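Local atomic coordinates of sulfate transporter/antisigma-factor antagonist STAS (Planctomyces limnophilus, PDB entry 3T6O), a protein that probably acts as an anti-sigma factor antagonist, a single STAS domain of the kind used in bacterial regulation. Residues V15-F20 / K50-L55; Q25-T30 / E56-F61; T30-I35 / S63-L68; V83-S88 / P107-K112. One frame throughout, in Å; residues are numbered along the deposited sequence. Where two conformers were deposited one is given.

Interaction 1. Residues V15-F20 / K50-L55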
loop_
_atom_site.group_PDB
_atom_site.type_symbol
_atom_site.label_atom_id
_atom_site.label_comp_id
_atom_site.label_asym_id
_atom_site.label_seq_id
_atom_site.Cartn_x
_atom_site.Cartn_y
_atom_site.Cartn_z
ATOM N N VAL A 15 -24.717 -11.423 -12.116
ATOM C CA VAL A 15 -23.901 -10.434 -11.477
ATOM C C VAL A 15 -23.965 -10.685 -9.976
ATOM O O VAL A 15 -25.026 -11.020 -9.457
ATOM C CB VAL A 15 -24.405 -9.003 -11.817
ATOM C CG1 VAL A 15 -23.636 -7.932 -10.997
ATOM C CG2 VAL A 15 -24.296 -8.753 -13.348
ATOM N N THR A 16 -22.814 -10.577 -9.303
ATOM C CA THR A 16 -22.753 -10.686 -7.871
ATOM C C THR A 16 -22.941 -9.282 -7.363
ATOM O O THR A 16 -22.112 -8.392 -7.656
ATOM C CB THR A 16 -21.378 -11.220 -7.400
ATOM O OG1 THR A 16 -21.170 -12.560 -7.874
ATOM C CG2 THR A 16 -21.284 -11.202 -5.864
ATOM N N VAL A 17 -23.991 -9.069 -6.603
ATOM C CA VAL A 17 -24.351 -7.742 -6.191
ATOM C C VAL A 17 -23.993 -7.637 -4.734
ATOM O O VAL A 17 -24.403 -8.466 -3.945
ATOM C CB VAL A 17 -25.878 -7.447 -6.380
ATOM C CG1 VAL A 17 -26.219 -6.041 -5.880
ATOM C CG2 VAL A 17 -26.327 -7.583 -7.875
ATOM N N ILE A 18 -23.201 -6.632 -4.377
ATOM C CA ILE A 18 -22.870 -6.340 -2.977
ATOM C C ILE A 18 -23.671 -5.123 -2.493
ATOM O O ILE A 18 -23.615 -4.047 -3.122
ATOM C CB ILE A 18 -21.381 -5.964 -2.842
ATOM C CG1 ILE A 18 -20.493 -7.016 -3.507
ATOM C CG2 ILE A 18 -21.016 -5.547 -1.372
ATOM C CD1 ILE A 18 -20.514 -8.363 -2.948
ATOM N N SER A 19 -24.429 -5.287 -1.417
ATOM C CA SER A 19 -25.242 -4.203 -0.877
ATOM C C SER A 19 -24.960 -4.036 0.614
ATOM O O SER A 19 -24.479 -4.978 1.286
ATOM C CB SER A 19 -26.746 -4.532 -1.037
ATOM O OG SER A 19 -27.064 -5.109 -2.301
ATOM N N PHE A 20 -25.352 -2.877 1.128
ATOM C CA PHE A 20 -25.071 -2.488 2.500
ATOM C C PHE A 20 -26.316 -2.272 3.352
ATOM O O PHE A 20 -27.162 -1.497 2.992
ATOM C CB PHE A 20 -24.245 -1.203 2.469
ATOM C CG PHE A 20 -22.953 -1.387 1.763
ATOM C CD1 PHE A 20 -22.912 -1.410 0.391
ATOM C CD2 PHE A 20 -21.803 -1.631 2.472
ATOM C CE1 PHE A 20 -21.749 -1.666 -0.264
ATOM C CE2 PHE A 20 -20.623 -1.887 1.820
ATOM C CZ PHE A 20 -20.586 -1.901 0.456
ATOM N N LYS A 50 -18.707 -10.731 -13.004
ATOM C CA LYS A 50 -19.312 -9.436 -13.042
ATOM C C LYS A 50 -19.777 -9.117 -11.617
ATOM O O LYS A 50 -20.486 -9.935 -10.988
ATOM C CB LYS A 50 -20.486 -9.474 -14.031
ATOM C CG LYS A 50 -20.042 -9.538 -15.488
ATOM C CD LYS A 50 -21.188 -9.702 -16.440
ATOM C CE LYS A 50 -20.683 -9.639 -17.872
ATOM N NZ LYS A 50 -21.763 -9.658 -18.897
ATOM N N VAL A 51 -19.370 -7.951 -11.121
ATOM C CA VAL A 51 -19.593 -7.530 -9.758
ATOM C C VAL A 51 -20.142 -6.088 -9.764
ATOM O O VAL A 51 -19.630 -5.230 -10.472
ATOM C CB VAL A 51 -18.252 -7.643 -8.910
ATOM C CG1 VAL A 51 -18.406 -6.898 -7.578
ATOM C CG2 VAL A 51 -17.899 -9.093 -8.669
ATOM N N LEU A 52 -21.147 -5.826 -8.927
ATOM C CA LEU A 52 -21.763 -4.545 -8.821
ATOM C C LEU A 52 -21.760 -4.171 -7.381
ATOM O O LEU A 52 -22.274 -4.929 -6.565
ATOM C CB LEU A 52 -23.223 -4.640 -9.307
ATOM C CG LEU A 52 -24.067 -3.355 -9.207
ATOM C CD1 LEU A 52 -23.404 -2.196 -10.052
ATOM C CD2 LEU A 52 -25.529 -3.638 -9.661
ATOM N N ILE A 53 -21.232 -2.998 -7.043
ATOM C CA ILE A 53 -21.233 -2.535 -5.664
ATOM C C ILE A 53 -22.379 -1.543 -5.588
ATOM O O ILE A 53 -22.310 -0.425 -6.140
ATOM C CB ILE A 53 -19.925 -1.818 -5.299
ATOM C CG1 ILE A 53 -18.724 -2.640 -5.779
ATOM C CG2 ILE A 53 -19.846 -1.500 -3.797
ATOM C CD1 ILE A 53 -18.599 -3.994 -5.136
ATOM N N ASP A 54 -23.439 -1.942 -4.918
ATOM C CA ASP A 54 -24.604 -1.100 -4.814
ATOM C C ASP A 54 -24.528 -0.282 -3.525
ATOM O O ASP A 54 -24.803 -0.799 -2.418
ATOM C CB ASP A 54 -25.862 -1.944 -4.877
ATOM C CG ASP A 54 -27.165 -1.115 -4.731
ATOM O OD1 ASP A 54 -27.130 0.123 -4.558
ATOM O OD2 ASP A 54 -28.229 -1.737 -4.822
ATOM N N LEU A 55 -24.253 1.010 -3.703
ATOM C CA LEU A 55 -23.924 1.887 -2.589
ATOM C C LEU A 55 -25.122 2.633 -2.032
ATOM O O LEU A 55 -24.953 3.596 -1.283
ATOM C CB LEU A 55 -22.793 2.819 -3.009
ATOM C CG LEU A 55 -21.437 2.063 -3.025
ATOM C CD1 LEU A 55 -20.320 2.801 -3.778
ATOM C CD2 LEU A 55 -20.884 1.775 -1.586
HETATM O O HOH W 1 -19.569 -12.548 -9.973
HETATM O O HOH W 2 -28.978 -4.119 -4.068
HETATM O O HOH W 3 -26.595 -0.741 -0.465
#

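Interaction 2. Residues Q25-T30 / E56-F61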
loop_
_atom_site.group_PDB
_atom_site.type_symbol
_atom_site.label_atom_id
_atom_site.label_comp_id
_atom_site.label_asym_id
_atom_site.label_seq_id
_atom_site.Cartn_x
_atom_site.Cartn_y
_atom_site.Cartn_z
ATOM N N GLN A 25 -24.027 3.340 7.192
ATOM C CA GLN A 25 -24.109 4.662 6.571
ATOM C C GLN A 25 -22.713 5.219 6.280
ATOM O O GLN A 25 -22.450 5.844 5.277
ATOM C CB GLN A 25 -24.822 5.630 7.523
ATOM C CG GLN A 25 -26.304 5.340 7.710
ATOM C CD GLN A 25 -27.061 6.477 8.364
ATOM O OE1 GLN A 25 -27.845 7.172 7.715
ATOM N NE2 GLN A 25 -26.829 6.671 9.649
ATOM N N ARG A 26 -21.806 5.003 7.229
ATOM C CA ARG A 26 -20.453 5.538 7.161
ATOM C C ARG A 26 -19.425 4.426 7.240
ATOM O O ARG A 26 -19.322 3.761 8.256
ATOM C CB ARG A 26 -20.237 6.485 8.320
ATOM C CG ARG A 26 -21.109 7.732 8.301
ATOM C CD ARG A 26 -21.514 8.095 9.747
ATOM N NE ARG A 26 -21.572 9.531 10.052
ATOM C CZ ARG A 26 -22.488 10.379 9.576
ATOM N NH1 ARG A 26 -23.422 9.961 8.711
ATOM N NH2 ARG A 26 -22.461 11.659 9.953
ATOM N N LEU A 27 -18.685 4.225 6.150
ATOM C CA LEU A 27 -17.681 3.177 6.065
ATOM C C LEU A 27 -16.266 3.709 6.421
ATOM O O LEU A 27 -15.571 4.287 5.592
ATOM C CB LEU A 27 -17.689 2.556 4.663
ATOM C CG LEU A 27 -19.000 1.859 4.246
ATOM C CD1 LEU A 27 -19.081 1.588 2.750
ATOM C CD2 LEU A 27 -19.179 0.547 5.047
ATOM N N ARG A 28 -15.868 3.505 7.669
ATOM C CA ARG A 28 -14.517 3.784 8.103
ATOM C C ARG A 28 -13.720 2.481 8.192
ATOM O O ARG A 28 -14.192 1.397 7.790
ATOM C CB ARG A 28 -14.538 4.454 9.475
ATOM C CG ARG A 28 -15.510 5.616 9.598
ATOM C CD ARG A 28 -14.750 6.913 9.716
ATOM N NE ARG A 28 -15.164 7.691 10.873
ATOM C CZ ARG A 28 -14.356 7.995 11.880
ATOM N NH1 ARG A 28 -14.811 8.730 12.883
ATOM N NH2 ARG A 28 -13.096 7.567 11.886
ATOM N N GLU A 29 -12.517 2.592 8.744
ATOM C CA GLU A 29 -11.629 1.460 8.889
ATOM C C GLU A 29 -12.262 0.287 9.637
ATOM O O GLU A 29 -12.084 -0.828 9.234
ATOM C CB GLU A 29 -10.356 1.933 9.592
ATOM C CG GLU A 29 -9.179 1.068 9.362
ATOM C CD GLU A 29 -7.947 1.578 10.118
ATOM O OE1 GLU A 29 -7.820 2.812 10.358
ATOM O OE2 GLU A 29 -7.125 0.728 10.479
ATOM N N THR A 30 -13.031 0.562 10.685
ATOM C CA THR A 30 -13.683 -0.466 11.469
ATOM C C THR A 30 -14.709 -1.248 10.690
ATOM O O THR A 30 -14.757 -2.471 10.808
ATOM C CB THR A 30 -14.403 0.144 12.702
ATOM O OG1 THR A 30 -13.436 0.788 13.524
ATOM C CG2 THR A 30 -15.086 -0.941 13.538
ATOM N N GLU A 56 -26.342 2.180 -2.347
ATOM C CA GLU A 56 -27.522 2.901 -1.885
ATOM C C GLU A 56 -27.547 2.887 -0.357
ATOM O O GLU A 56 -27.357 1.852 0.265
ATOM C CB GLU A 56 -28.822 2.257 -2.423
ATOM C CG GLU A 56 -30.111 3.091 -2.094
ATOM C CD GLU A 56 -31.352 2.544 -2.813
ATOM O OE1 GLU A 56 -31.426 1.325 -3.089
ATOM O OE2 GLU A 56 -32.277 3.327 -3.093
ATOM N N GLY A 57 -27.782 4.032 0.247
ATOM C CA GLY A 57 -27.837 4.137 1.705
ATOM C C GLY A 57 -26.489 4.501 2.331
ATOM O O GLY A 57 -26.447 4.977 3.471
ATOM N N VAL A 58 -25.387 4.247 1.612
ATOM C CA VAL A 58 -24.069 4.576 2.102
ATOM C C VAL A 58 -23.863 6.082 1.948
ATOM O O VAL A 58 -23.983 6.617 0.861
ATOM C CB VAL A 58 -22.968 3.838 1.346
ATOM C CG1 VAL A 58 -21.561 4.297 1.871
ATOM C CG2 VAL A 58 -23.078 2.263 1.526
ATOM N N GLU A 59 -23.547 6.778 3.031
ATOM C CA GLU A 59 -23.389 8.236 2.966
ATOM C C GLU A 59 -21.936 8.726 2.997
ATOM O O GLU A 59 -21.646 9.877 2.587
ATOM C CB GLU A 59 -24.205 8.886 4.079
ATOM C CG GLU A 59 -25.750 8.535 3.997
ATOM C CD GLU A 59 -26.528 9.101 2.741
ATOM O OE1 GLU A 59 -26.226 10.238 2.263
ATOM O OE2 GLU A 59 -27.493 8.409 2.265
ATOM N N PHE A 60 -21.026 7.886 3.501
ATOM C CA PHE A 60 -19.630 8.264 3.579
ATOM C C PHE A 60 -18.690 7.093 3.427
ATOM O O PHE A 60 -18.922 6.001 4.005
ATOM C CB PHE A 60 -19.315 8.915 4.908
ATOM C CG PHE A 60 -17.864 9.222 5.066
ATOM C CD1 PHE A 60 -16.992 8.267 5.533
ATOM C CD2 PHE A 60 -17.353 10.443 4.649
ATOM C CE1 PHE A 60 -15.629 8.533 5.629
ATOM C CE2 PHE A 60 -16.026 10.723 4.760
ATOM C CZ PHE A 60 -15.152 9.783 5.265
ATOM N N PHE A 61 -17.623 7.330 2.663
ATOM C CA PHE A 61 -16.422 6.488 2.711
ATOM C C PHE A 61 -15.188 7.264 2.270
ATOM O O PHE A 61 -15.295 8.403 1.800
ATOM C CB PHE A 61 -16.616 5.216 1.880
ATOM C CG PHE A 61 -16.914 5.452 0.439
ATOM C CD1 PHE A 61 -15.902 5.769 -0.449
ATOM C CD2 PHE A 61 -18.184 5.297 -0.044
ATOM C CE1 PHE A 61 -16.161 5.953 -1.779
ATOM C CE2 PHE A 61 -18.457 5.455 -1.376
ATOM C CZ PHE A 61 -17.453 5.794 -2.253
#

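Interaction 3. Residues T30-I35 / S63-L68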
loop_
_atom_site.group_PDB
_atom_site.type_symbol
_atom_site.label_atom_id
_atom_site.label_comp_id
_atom_site.label_asym_id
_atom_site.label_seq_id
_atom_site.Cartn_x
_atom_site.Cartn_y
_atom_site.Cartn_z
ATOM N N THR A 30 -13.031 0.562 10.685
ATOM C CA THR A 30 -13.683 -0.466 11.469
ATOM C C THR A 30 -14.709 -1.248 10.690
ATOM O O THR A 30 -14.757 -2.471 10.808
ATOM C CB THR A 30 -14.403 0.144 12.702
ATOM O OG1 THR A 30 -13.436 0.788 13.524
ATOM C CG2 THR A 30 -15.086 -0.941 13.538
ATOM N N GLU A 31 -15.555 -0.548 9.940
ATOM C CA GLU A 31 -16.557 -1.197 9.104
ATOM C C GLU A 31 -15.910 -1.972 7.963
ATOM O O GLU A 31 -16.371 -3.081 7.593
ATOM C CB GLU A 31 -17.549 -0.179 8.531
ATOM C CG GLU A 31 -18.469 0.476 9.592
ATOM C CD GLU A 31 -17.783 1.573 10.365
ATOM O OE1 GLU A 31 -16.718 2.074 9.920
ATOM O OE2 GLU A 31 -18.280 1.934 11.454
ATOM N N VAL A 32 -14.818 -1.431 7.421
ATOM C CA VAL A 32 -14.164 -2.090 6.303
ATOM C C VAL A 32 -13.597 -3.431 6.786
ATOM O O VAL A 32 -13.737 -4.425 6.086
ATOM C CB VAL A 32 -13.101 -1.193 5.632
ATOM C CG1 VAL A 32 -12.252 -2.000 4.673
ATOM C CG2 VAL A 32 -13.771 -0.021 4.911
ATOM N N GLU A 33 -13.042 -3.480 8.002
ATOM C CA GLU A 33 -12.551 -4.770 8.552
ATOM C C GLU A 33 -13.677 -5.739 8.735
ATOM O O GLU A 33 -13.479 -6.943 8.581
ATOM C CB GLU A 33 -11.873 -4.690 9.921
ATOM C CG GLU A 33 -11.338 -6.130 10.451
ATOM C CD GLU A 33 -12.320 -6.974 11.344
ATOM O OE1 GLU A 33 -13.275 -6.400 11.909
ATOM O OE2 GLU A 33 -12.112 -8.223 11.505
ATOM N N GLN A 34 -14.849 -5.245 9.108
ATOM C CA GLN A 34 -15.984 -6.138 9.372
ATOM C C GLN A 34 -16.434 -6.848 8.115
ATOM O O GLN A 34 -16.868 -7.961 8.192
ATOM C CB GLN A 34 -17.202 -5.393 9.921
ATOM C CG GLN A 34 -17.146 -4.977 11.373
ATOM C CD GLN A 34 -18.421 -4.187 11.754
ATOM O OE1 GLN A 34 -19.554 -4.696 11.639
ATOM N NE2 GLN A 34 -18.242 -2.944 12.165
ATOM N N ILE A 35 -16.345 -6.200 6.967
ATOM C CA ILE A 35 -16.970 -6.704 5.747
ATOM C C ILE A 35 -15.977 -7.328 4.770
ATOM O O ILE A 35 -16.390 -7.931 3.780
ATOM C CB ILE A 35 -17.759 -5.596 5.012
ATOM C CG1 ILE A 35 -16.824 -4.549 4.390
ATOM C CG2 ILE A 35 -18.776 -4.950 5.951
ATOM C CD1 ILE A 35 -17.566 -3.413 3.612
ATOM N N SER A 63 -10.480 6.354 2.144
ATOM C CA SER A 63 -9.414 5.534 1.616
ATOM C C SER A 63 -9.549 4.069 1.978
ATOM O O SER A 63 -9.226 3.223 1.151
ATOM C CB SER A 63 -8.046 6.042 2.059
ATOM O OG SER A 63 -8.027 6.162 3.473
ATOM N N SER A 64 -10.000 3.767 3.191
ATOM C CA SER A 64 -10.033 2.363 3.639
ATOM C C SER A 64 -10.985 1.558 2.768
ATOM O O SER A 64 -10.674 0.456 2.356
ATOM C CB SER A 64 -10.581 2.229 5.056
ATOM O OG SER A 64 -9.794 2.918 5.941
ATOM N N PHE A 65 -12.147 2.130 2.485
ATOM C CA PHE A 65 -13.122 1.442 1.680
ATOM C C PHE A 65 -12.712 1.392 0.223
ATOM O O PHE A 65 -12.889 0.366 -0.426
ATOM C CB PHE A 65 -14.473 2.082 1.833
ATOM C CG PHE A 65 -15.568 1.384 1.054
ATOM C CD1 PHE A 65 -15.922 0.072 1.338
ATOM C CD2 PHE A 65 -16.218 2.030 0.031
ATOM C CE1 PHE A 65 -16.967 -0.550 0.613
ATOM C CE2 PHE A 65 -17.246 1.427 -0.690
ATOM C CZ PHE A 65 -17.624 0.124 -0.381
ATOM N N ILE A 66 -12.136 2.460 -0.306
ATOM C CA ILE A 66 -11.689 2.434 -1.687
ATOM C C ILE A 66 -10.614 1.371 -1.853
ATOM O O ILE A 66 -10.590 0.675 -2.859
ATOM C CB ILE A 66 -11.171 3.801 -2.181
ATOM C CG1 ILE A 66 -12.334 4.802 -2.253
ATOM C CG2 ILE A 66 -10.569 3.669 -3.588
ATOM C CD1 ILE A 66 -11.897 6.172 -2.806
ATOM N N GLU A 67 -9.728 1.274 -0.869
ATOM C CA GLU A 67 -8.702 0.252 -0.843
ATOM C C GLU A 67 -9.302 -1.169 -0.883
ATOM O O GLU A 67 -8.836 -2.015 -1.648
ATOM C CB GLU A 67 -7.836 0.372 0.408
ATOM C CG GLU A 67 -6.800 1.422 0.323
ATOM C CD GLU A 67 -6.041 1.620 1.658
ATOM O OE1 GLU A 67 -6.228 0.786 2.615
ATOM O OE2 GLU A 67 -5.278 2.611 1.706
ATOM N N LEU A 68 -10.324 -1.415 -0.080
ATOM C CA LEU A 68 -11.000 -2.738 -0.163
ATOM C C LEU A 68 -11.545 -3.012 -1.551
ATOM O O LEU A 68 -11.369 -4.092 -2.088
ATOM C CB LEU A 68 -12.149 -2.852 0.826
ATOM C CG LEU A 68 -12.854 -4.235 0.912
ATOM C CD1 LEU A 68 -11.879 -5.390 1.220
ATOM C CD2 LEU A 68 -13.930 -4.145 1.970
#

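Interaction 4. Residues V83-S88 / P107-K112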
loop_
_atom_site.group_PDB
_atom_site.type_symbol
_atom_site.label_atom_id
_atom_site.label_comp_id
_atom_site.label_asym_id
_atom_site.label_seq_id
_atom_site.Cartn_x
_atom_site.Cartn_y
_atom_site.Cartn_z
ATOM N N VAL A 83 -16.278 -7.397 -15.149
ATOM C CA VAL A 83 -16.768 -6.039 -14.975
ATOM C C VAL A 83 -16.903 -5.804 -13.510
ATOM O O VAL A 83 -17.480 -6.620 -12.801
ATOM C CB VAL A 83 -18.183 -5.785 -15.616
ATOM C CG1 VAL A 83 -18.685 -4.370 -15.275
ATOM C CG2 VAL A 83 -18.198 -6.059 -17.117
ATOM N N PHE A 84 -16.385 -4.676 -13.054
ATOM C CA PHE A 84 -16.490 -4.274 -11.664
ATOM C C PHE A 84 -17.126 -2.891 -11.718
ATOM O O PHE A 84 -16.487 -1.940 -12.209
ATOM C CB PHE A 84 -15.090 -4.204 -11.024
ATOM C CG PHE A 84 -15.110 -3.966 -9.528
ATOM C CD1 PHE A 84 -15.154 -2.703 -9.027
ATOM C CD2 PHE A 84 -15.012 -5.024 -8.641
ATOM C CE1 PHE A 84 -15.177 -2.460 -7.656
ATOM C CE2 PHE A 84 -15.038 -4.815 -7.282
ATOM C CZ PHE A 84 -15.118 -3.516 -6.783
ATOM N N ALA A 85 -18.379 -2.791 -11.281
ATOM C CA ALA A 85 -19.228 -1.601 -11.476
ATOM C C ALA A 85 -19.764 -1.082 -10.133
ATOM O O ALA A 85 -19.846 -1.795 -9.117
ATOM C CB ALA A 85 -20.419 -1.933 -12.460
ATOM N N LEU A 86 -20.114 0.189 -10.116
ATOM C CA LEU A 86 -20.800 0.771 -8.965
ATOM C C LEU A 86 -22.187 1.260 -9.385
ATOM O O LEU A 86 -22.439 1.493 -10.587
ATOM C CB LEU A 86 -20.007 1.944 -8.451
ATOM C CG LEU A 86 -18.501 1.813 -8.200
ATOM C CD1 LEU A 86 -17.964 3.160 -7.634
ATOM C CD2 LEU A 86 -18.189 0.698 -7.260
ATOM N N CYS A 87 -23.086 1.394 -8.412
ATOM C CA CYS A 87 -24.351 2.081 -8.633
ATOM C C CYS A 87 -24.859 2.725 -7.371
ATOM O O CYS A 87 -24.376 2.443 -6.295
ATOM C CB CYS A 87 -25.459 1.192 -9.226
ATOM S SG CYS A 87 -26.075 -0.137 -8.150
ATOM N N SER A 88 -25.796 3.652 -7.553
ATOM C CA SER A 88 -26.498 4.304 -6.450
ATOM C C SER A 88 -25.546 5.011 -5.493
ATOM O O SER A 88 -25.723 4.991 -4.274
ATOM C CB SER A 88 -27.407 3.300 -5.728
ATOM O OG SER A 88 -28.417 2.938 -6.640
ATOM N N PRO A 107 -17.358 1.128 -14.358
ATOM C CA PRO A 107 -18.545 1.837 -14.848
ATOM C C PRO A 107 -19.470 2.128 -13.684
ATOM O O PRO A 107 -19.632 1.283 -12.794
ATOM C CB PRO A 107 -19.168 0.852 -15.816
ATOM C CG PRO A 107 -18.398 -0.382 -15.716
ATOM C CD PRO A 107 -17.134 -0.131 -15.076
ATOM N N ARG A 108 -20.000 3.346 -13.645
ATOM C CA ARG A 108 -20.959 3.716 -12.636
ATOM C C ARG A 108 -22.358 4.026 -13.242
ATOM O O ARG A 108 -22.468 4.694 -14.269
ATOM C CB ARG A 108 -20.430 4.881 -11.845
ATOM C CG ARG A 108 -21.421 5.402 -10.794
ATOM C CD ARG A 108 -20.694 6.331 -9.842
ATOM N NE ARG A 108 -20.304 7.566 -10.492
ATOM C CZ ARG A 108 -21.092 8.617 -10.685
ATOM N NH1 ARG A 108 -22.389 8.596 -10.337
ATOM N NH2 ARG A 108 -20.574 9.695 -11.269
ATOM N N TYR A 109 -23.395 3.552 -12.562
ATOM C CA TYR A 109 -24.805 3.648 -13.020
ATOM C C TYR A 109 -25.694 4.217 -11.913
ATOM O O TYR A 109 -25.373 4.115 -10.726
ATOM C CB TYR A 109 -25.338 2.273 -13.432
ATOM C CG TYR A 109 -24.556 1.635 -14.545
ATOM C CD1 TYR A 109 -24.775 1.971 -15.862
ATOM C CD2 TYR A 109 -23.568 0.721 -14.269
ATOM C CE1 TYR A 109 -24.011 1.393 -16.893
ATOM C CE2 TYR A 109 -22.822 0.137 -15.268
ATOM C CZ TYR A 109 -23.036 0.474 -16.557
ATOM O OH TYR A 109 -22.286 -0.162 -17.518
ATOM N N SER A 110 -26.800 4.841 -12.281
ATOM C CA SER A 110 -27.551 5.573 -11.260
ATOM C C SER A 110 -28.342 4.655 -10.361
ATOM O O SER A 110 -28.543 4.991 -9.230
ATOM C CB SER A 110 -28.464 6.652 -11.862
ATOM O OG SER A 110 -29.442 6.057 -12.650
ATOM N N THR A 111 -28.770 3.503 -10.864
ATOM C CA THR A 111 -29.550 2.546 -10.095
ATOM C C THR A 111 -29.084 1.122 -10.417
ATOM O O THR A 111 -28.448 0.878 -11.440
ATOM C CB THR A 111 -31.059 2.632 -10.424
ATOM O OG1 THR A 111 -31.248 2.157 -11.750
ATOM C CG2 THR A 111 -31.630 4.087 -10.325
ATOM N N LYS A 112 -29.409 0.196 -9.545
ATOM C CA LYS A 112 -29.118 -1.210 -9.766
ATOM C C LYS A 112 -29.742 -1.749 -11.056
ATOM O O LYS A 112 -29.087 -2.495 -11.809
ATOM C CB LYS A 112 -29.607 -2.066 -8.587
ATOM C CG LYS A 112 -29.278 -3.548 -8.807
ATOM C CD LYS A 112 -29.363 -4.407 -7.558
ATOM C CE LYS A 112 -30.745 -4.440 -6.939
ATOM N NZ LYS A 112 -30.768 -5.569 -5.925
HETATM O O HOH W 4 -30.200 4.901 -6.704
HETATM O O HOH W 5 -29.844 0.718 -6.308
#

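Interaction 1. Residues V15-F20 / K50-L55
Ile18 and Ile53 share one side-chain shape: in each, CG1 is anti to the carbonyl carbon (chi1 -52° and -47°). The two therefore lie side by side and point the same way, with Ile18 CG1 3.9 Å from Ile53 CD1. On the other face of the sheet, Val15 CG1 reaches Leu52 CB at 3.7 Å. Helix 112-118 packs on that face, touching Val15, Val17 and Leu52. Between the strands the backbone is bonded in parallel register. Ile18 N gives a nearly straight bond to Leu52 O at 2.9 Å, and Asp54 N binds Ile18 O at 2.8 Å. Past the last of these bonds, Phe20 turns its ring edge to the other strand. Asp54 O lies in the ring plane, 3.4 Å from Phe20 CD1, and Leu55 CD2 comes obliquely to Phe20 CE1. Waters join the polar groups along the seam. One links Ser19 OG to Asp54 OD2, while Asp54 OD1 accepts from Glu56 N. Another takes the N-H of Phe20 and donates to Asp54 O. The paired strands 15-19 and 50-54, flanked by 8-12 and 83-87, form the middle of the mixed sheet of the STAS fold.

Interaction 2. Residues Q25-T30 / E56-F61
Gln25 O is gripped by two backbone N-H groups of the facing segment. Glu59 N binds it at 2.7 Å, in the carbonyl plane and on a lone pair. Phe60 N binds it at 3.1 Å, also in that plane. The contact is a short, weakly bonded parallel pairing of 26-27 with 60-61, separate from the main sheet of the STAS domain. Its next bond is straighter: Leu27 N to Phe60 O, 2.8 Å with 173° at the hydrogen. Strand 26-27 leads into helix 29-41, with Arg28 at the N-cap position, and strand 60-61 leads into helix 63-76. Gly57 has a positive phi (92°), where a side chain would press on the preceding carbonyl oxygen. Side chains go to both faces of the pair. On one, Arg26 CG sits 4.0 Å from Phe60 CB, and the two side chains cross at about a right angle. Arg26 and Phe60 meet a second subunit here: Arg26 NE bonds to Tyr92 OH of that subunit, and Phe60 meets the same ring edge-to-face. Neighbouring Arg28 makes a cation-pi contact with this tyrosine. On the other face Leu27 points inward, next to Phe20 and Phe65 of its own chain. Leu27 crosses Val58 at about a right angle, its CD1 methyl 3.8 Å from Val58 CG1.

Interaction 3. Residues T30-I35 / S63-L68
The ring of Phe65 takes Val32 CG2 at its edge, near the ring plane, while Ile35 CD1 approaches it obliquely, 4.2 Å from Phe65 CE1. Phe61 also meets this ring, with the planes about 55° apart. The contact is helix-helix packing on one side of the STAS fold: 30-35 and 63-68 run nearly parallel, 24° apart, with axes 9.3 Å from each other. Val32 points toward the facing helix and meets Ser64, Phe65 and Leu68. CG2 lies beside its own backbone N and presses on the start of Phe65, 3.6 Å from Phe65 CA. CG1 (anti to the N, chi1 168°) comes to 3.7 Å from Ser64 O and also meets Leu68. An alanine at Val32 would remove both methyls and would probably open a gap over the backbone of Ser64 and Phe65, with Leu68 CD2 losing one of its supports. Ile35 brings CG1 and CD1 to Leu68. Ser64 CB touches Val32, and its OG bonds to Glu95 of a second subunit; Ser63 also bonds to that subunit. Leu68 CD2 touches two residues of the other helix, 3.8 Å from both Val32 CG1 and Ile35 CG1.

Interaction 4. Residues V83-S88 / P107-K112
Cys87 is at the close-packed part of this contact, while Ser88 next to it meets water. The thiol of Cys87 lies between its own backbone N and carbonyl carbon (chi1 67°). There SG touches the first turn of helix 112-118, 3.6 Å from Lys112 CA. Cys87 CB sits 3.3 Å from Tyr109 O. The backbone is bonded in parallel register: Leu86 N to Pro107 O at 2.9 Å, then Tyr109 N to Leu86 O and Ser88 N to Tyr109 O. Ala85 CB meets the edge of the Tyr109 ring, and the Tyr109 side chain also touches Ala115 and Ala118 of helix 112-118. Pro107 CG lies 4.1 Å from Ala85 CB and 4.0 Å from Val83 CG1. At the watery end, one water joins Ser88 OG, at 2.7 Å, to Ser110 O. A second water touches Ser88 OG and makes a weak bond to Lys112 N. Arg108 is exposed; its CG passes Leu86 O and its end leads away. Thr111 caps the next helix through Glu114 N. Strands 83-87 and 108-109, joined through helix 91-97, are a beta-alpha-beta unit at one edge of the STAS sheet.

Interactions 1 and 4 belong to the same sheet. Their centres are 8 Å apart, and strands 50-54 and 83-87 are neighbours, joined by a probable hydrogen bond from Ile53 N to Ala85 O. Interaction 1 closes before interaction 4 opens along the chain. Interactions 2 and 3 lie beyond one end of strands 15-19 and 50-54, with centres 9 Å apart. They share Thr30 and helix 29-41, and their segments alternate in sequence. Phe20 ties this group to interaction 1, touching Val58, Leu27, Ile35 and Phe65. Interactions 3 and 4, centres about 19 Å apart, lie on opposite sides of the chain's centre. Interactions 2 and 3 touch a second subunit, so this end takes part in subunit contacts.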